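PDB 3OMB: extracellular solute-binding protein, family 1 from Bifidobacterium longum subsp. infantis ATCC 15697, which probably captures an extracellular solute, likely a carbohydrate, for uptake by an ABC transporter, and carries a bound magnesium ion. Local coordinates for residues 157-162 / 436-441; 397-402 / 428-433. All blocks are in the same frame, centred on the assembly; numbering follows the deposited sequence.

In the fold
Contact 1 and contact 2 lie on the same side of the chain's centre, about 13 and 23 Å from it, and their own centres are about 12 Å apart. The chain joins them directly: strand 431-433, part of the second segment of contact 2, is separated by only two residues from helix 436-452, whose first turns make contact 1. A probable hydrogen bond also spans them, with Lys-158 NZ 2.7 Å from Asp-428 O, so residues 157-162 meet the second segments of both contacts. In this two-lobed binding-protein fold, both contacts stand away from the magnesium site formed by Asp-199, Asn-201, Asn-203, Gln-205, Asp-207 and Glu-208.

Contact 1: residues 157-162 / 436-441; sequences GKAYSG and THADEL
With chi1 at -70°, Tyr-160 carries CG anti to its carbonyl carbon, while Leu-441 (chi1 -171°) and His-437 (chi1 -164°) each set CG opposite the backbone N; these choices bring the phenol ring against both side chains. The arrangement is a short 3-10 turn packed on the first turns of a helix, in a chain whose family has the two-lobed type II binding-protein fold. The turn is documented by Tyr-160 N bonding Gly-157 O at 2.8 Å. It lies in the loop between strands 152-155 and 166-170 and packs against the start of helix 436-452.

Tyr-160 lies across the helix surface and touches three of its residues with different parts of the ring. Near its base, CD1 meets Leu-441 CD2 at 3.7 Å, the two side chains crossing at about a right angle. Farther out, CZ rests 3.8 Å from Ala-438 CB, an oblique approach made also by CE2. At the end of the ring His-437 arrives edge-on: its CD2 lies near the phenol plane, 3.7 Å from Tyr-160 OH.

No hydrogen bond links the two segments. The phenol oxygen is instead hydrogen-bonded to Asp-435 OD2, immediately before the helix, and the other oxygen of that carboxylate makes a weak bond to Ala-438 N. Asp-435 therefore ties the tyrosine's polar end to the helix start, while the side-chain contacts across the interface are mostly carbon to carbon. Trp-311 stacks its ring on that of His-437 and is also touched by the Leu-441 side chain. The backbones come closest at the two alanines, with Ala-159 CA and Ala-438 CA 5.8 Å apart, and there the methyls meet directly, Ala-159 CB to Ala-438 CB at 3.9 Å.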
# COMPACT_ATOMS: atom_id res chain seq x y z
N GLY A 157 9.50 -4.06 8.44
CA GLY A 157 10.39 -3.28 9.30
C GLY A 157 9.95 -1.86 9.59
O GLY A 157 9.27 -1.23 8.78
N LYS A 158 10.34 -1.36 10.76
CA LYS A 158 9.98 -0.04 11.23
C LYS A 158 10.41 1.07 10.27
O LYS A 158 9.86 2.18 10.30
CB LYS A 158 10.57 0.20 12.63
CG LYS A 158 12.12 0.29 12.65
CD LYS A 158 12.66 0.46 14.07
CE LYS A 158 14.19 0.72 14.11
NZ LYS A 158 14.96 -0.53 13.75
N ALA A 159 11.40 0.82 9.43
CA ALA A 159 11.79 1.84 8.46
C ALA A 159 10.61 2.16 7.53
O ALA A 159 10.54 3.23 6.96
CB ALA A 159 13.03 1.41 7.67
N TYR A 160 9.67 1.22 7.40
CA TYR A 160 8.52 1.41 6.51
C TYR A 160 7.25 1.76 7.28
O TYR A 160 6.15 1.72 6.73
CB TYR A 160 8.28 0.15 5.67
CG TYR A 160 9.35 -0.12 4.63
CD1 TYR A 160 9.22 0.40 3.34
CD2 TYR A 160 10.48 -0.86 4.93
CE1 TYR A 160 10.17 0.18 2.39
CE2 TYR A 160 11.46 -1.09 3.96
CZ TYR A 160 11.28 -0.56 2.69
OH TYR A 160 12.21 -0.78 1.69
N SER A 161 7.39 2.15 8.55
CA SER A 161 6.21 2.37 9.38
C SER A 161 5.34 3.58 8.94
O SER A 161 4.14 3.59 9.22
CB SER A 161 6.60 2.51 10.86
OG SER A 161 7.26 3.75 11.04
N GLY A 162 5.92 4.56 8.25
CA GLY A 162 5.14 5.71 7.79
C GLY A 162 4.33 5.47 6.51
O GLY A 162 4.31 4.37 5.94
N THR A 436 17.88 1.77 -0.01
CA THR A 436 17.61 3.14 -0.48
C THR A 436 16.11 3.46 -0.50
O THR A 436 15.72 4.60 -0.24
CB THR A 436 18.17 3.38 -1.89
OG1 THR A 436 17.52 2.48 -2.81
CG2 THR A 436 19.69 3.17 -1.90
N HIS A 437 15.31 2.44 -0.82
CA HIS A 437 13.85 2.55 -0.85
C HIS A 437 13.33 2.94 0.56
O HIS A 437 12.40 3.73 0.69
CB HIS A 437 13.28 1.22 -1.38
CG HIS A 437 11.84 1.29 -1.81
ND1 HIS A 437 11.39 2.12 -2.81
CD2 HIS A 437 10.75 0.57 -1.42
CE1 HIS A 437 10.09 1.94 -3.00
NE2 HIS A 437 9.68 1.00 -2.16
N ALA A 438 13.97 2.41 1.61
CA ALA A 438 13.62 2.74 2.99
C ALA A 438 14.19 4.09 3.41
O ALA A 438 13.46 4.92 3.96
CB ALA A 438 14.13 1.65 3.94
N ASP A 439 15.48 4.32 3.14
CA ASP A 439 16.11 5.62 3.43
C ASP A 439 15.37 6.84 2.84
O ASP A 439 15.21 7.84 3.53
CB ASP A 439 17.57 5.62 2.99
CG ASP A 439 18.43 4.64 3.79
OD1 ASP A 439 17.94 4.03 4.78
OD2 ASP A 439 19.61 4.49 3.41
N GLU A 440 14.92 6.75 1.59
CA GLU A 440 14.18 7.85 0.97
C GLU A 440 12.82 8.02 1.64
O GLU A 440 12.30 9.13 1.75
CB GLU A 440 13.91 7.58 -0.50
CG GLU A 440 15.11 7.45 -1.39
CD GLU A 440 14.77 6.62 -2.62
OE1 GLU A 440 13.56 6.40 -2.87
OE2 GLU A 440 15.71 6.19 -3.33
N LEU A 441 12.23 6.90 2.06
CA LEU A 441 10.94 6.93 2.74
C LEU A 441 11.06 7.66 4.08
O LEU A 441 10.27 8.55 4.38
CB LEU A 441 10.37 5.51 2.93
CG LEU A 441 8.93 5.45 3.43
CD1 LEU A 441 8.01 6.14 2.43
CD2 LEU A 441 8.51 4.01 3.67

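Contact 2: residues 397-402 / 428-433; sequences HEYTVD and DEATIK
Val-401 CG2 meets Ile-432 CG2 at 3.9 Å, and Tyr-399 adds its ring to the same apolar centre by bringing CD2 to 4.2 Å from Ile-432 CG1. Ala-430 CB approaches that ring at its edge, 4.3 Å from Tyr-399 CE2. On the other face of the sheet, Thr-400 and Lys-433 run side by side; because Lys-433 CG is anti to its backbone N (chi1 171°) and the chain stays extended, CD passes 3.9 Å from Thr-400 OG1.

Between these faces, strands 398-401 and 431-433 pair in parallel, their axes 20° apart. Four backbone bonds join them, from Thr-431 N to His-397 O at one end to Val-401 N to Lys-433 O, 2.7 Å, at the other. The one from Lys-433 N to Tyr-399 O is almost straight at 178°.

At the polar edge, Glu-429 CG sits over one face of the His-397 imidazole, 4.1 Å from its ND1. One water lies among Glu-398 OE2, Thr-431 OG1 and Glu-429 O, the last 2.7 Å from the water oxygen, so it can link the start of strand 398-401 with residues 429-431, though it has more acceptors in reach than protons.

The pair belongs to a beta-alpha-beta unit whose connection holds helix 403-411, and strand 391-395 extends the sheet antiparallel beyond 398-401. Helix 376-384 packs on the Tyr-399 and Ile-432 face through Val-380 and Leu-384, while its Glu-376 carboxylate bonds His-397 ND1 with one oxygen and Tyr-399 OH with the other.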
# COMPACT_ATOMS: atom_id res chain seq x y z
N HIS A 397 22.37 -8.34 14.64
CA HIS A 397 21.15 -7.74 14.12
C HIS A 397 21.45 -6.61 13.13
O HIS A 397 20.67 -5.65 13.02
CB HIS A 397 20.26 -7.23 15.26
CG HIS A 397 19.99 -8.25 16.32
ND1 HIS A 397 19.11 -9.30 16.12
CD2 HIS A 397 20.49 -8.40 17.57
CE1 HIS A 397 19.08 -10.05 17.21
NE2 HIS A 397 19.90 -9.53 18.10
N GLU A 398 22.56 -6.73 12.42
CA GLU A 398 22.99 -5.65 11.53
C GLU A 398 23.39 -6.14 10.16
O GLU A 398 24.11 -7.15 10.02
CB GLU A 398 24.14 -4.84 12.14
CG GLU A 398 23.73 -3.96 13.30
CD GLU A 398 23.58 -4.74 14.61
OE1 GLU A 398 24.29 -5.77 14.81
OE2 GLU A 398 22.74 -4.33 15.44
N TYR A 399 22.93 -5.40 9.16
CA TYR A 399 23.06 -5.81 7.77
C TYR A 399 23.40 -4.60 6.90
O TYR A 399 22.94 -3.48 7.17
CB TYR A 399 21.77 -6.48 7.29
CG TYR A 399 21.22 -7.50 8.28
CD1 TYR A 399 21.56 -8.86 8.19
CD2 TYR A 399 20.38 -7.10 9.33
CE1 TYR A 399 21.07 -9.78 9.11
CE2 TYR A 399 19.89 -8.01 10.24
CZ TYR A 399 20.22 -9.35 10.13
OH TYR A 399 19.72 -10.23 11.06
N THR A 400 24.19 -4.83 5.87
CA THR A 400 24.50 -3.79 4.90
C THR A 400 24.12 -4.29 3.52
O THR A 400 24.51 -5.39 3.12
CB THR A 400 25.99 -3.37 4.92
OG1 THR A 400 26.31 -2.84 6.21
CG2 THR A 400 26.30 -2.29 3.85
N VAL A 401 23.32 -3.49 2.81
CA VAL A 401 22.94 -3.78 1.44
C VAL A 401 23.96 -3.17 0.48
O VAL A 401 24.39 -2.03 0.66
CB VAL A 401 21.53 -3.25 1.12
CG1 VAL A 401 21.15 -3.54 -0.33
CG2 VAL A 401 20.50 -3.85 2.06
N ASP A 402 24.34 -3.94 -0.53
CA ASP A 402 25.16 -3.45 -1.63
C ASP A 402 24.25 -3.07 -2.79
O ASP A 402 23.76 -3.92 -3.52
CB ASP A 402 26.15 -4.53 -2.06
CG ASP A 402 26.97 -4.12 -3.28
OD1 ASP A 402 28.02 -4.76 -3.49
OD2 ASP A 402 26.57 -3.17 -4.01
N ASP A 428 12.24 -4.82 15.24
CA ASP A 428 12.74 -3.45 15.48
C ASP A 428 14.21 -3.43 15.85
O ASP A 428 14.90 -2.41 15.63
CB ASP A 428 11.96 -2.74 16.56
CG ASP A 428 10.58 -2.30 16.09
OD1 ASP A 428 10.30 -2.38 14.86
OD2 ASP A 428 9.78 -1.88 16.96
N GLU A 429 14.70 -4.54 16.40
CA GLU A 429 16.10 -4.58 16.80
C GLU A 429 17.04 -4.69 15.58
O GLU A 429 18.23 -4.50 15.72
CB GLU A 429 16.36 -5.66 17.90
CG GLU A 429 15.92 -7.08 17.53
CD GLU A 429 14.43 -7.41 17.84
OE1 GLU A 429 13.56 -6.51 18.02
OE2 GLU A 429 14.13 -8.65 17.86
N ALA A 430 16.50 -4.97 14.39
CA ALA A 430 17.32 -5.06 13.18
C ALA A 430 17.61 -3.68 12.58
O ALA A 430 16.70 -2.87 12.42
CB ALA A 430 16.68 -5.92 12.15
N THR A 431 18.88 -3.45 12.26
CA THR A 431 19.34 -2.24 11.58
C THR A 431 19.89 -2.66 10.22
O THR A 431 20.84 -3.44 10.14
CB THR A 431 20.45 -1.47 12.40
OG1 THR A 431 19.95 -1.17 13.70
CG2 THR A 431 20.84 -0.14 11.70
N ILE A 432 19.24 -2.16 9.17
CA ILE A 432 19.66 -2.40 7.78
C ILE A 432 20.21 -1.11 7.17
O ILE A 432 19.50 -0.10 7.10
CB ILE A 432 18.48 -2.91 6.94
CG1 ILE A 432 17.95 -4.24 7.50
CG2 ILE A 432 18.90 -3.09 5.49
CD1 ILE A 432 16.58 -4.65 7.00
N LYS A 433 21.47 -1.14 6.75
CA LYS A 433 22.11 -0.03 6.05
C LYS A 433 22.02 -0.22 4.52
O LYS A 433 22.24 -1.31 4.02
CB LYS A 433 23.56 0.07 6.52
CG LYS A 433 24.45 1.04 5.75
CD LYS A 433 25.88 1.05 6.31
CE LYS A 433 26.75 2.09 5.59
NZ LYS A 433 28.22 1.79 5.72
O HOH W 1 20.47 -3.17 15.19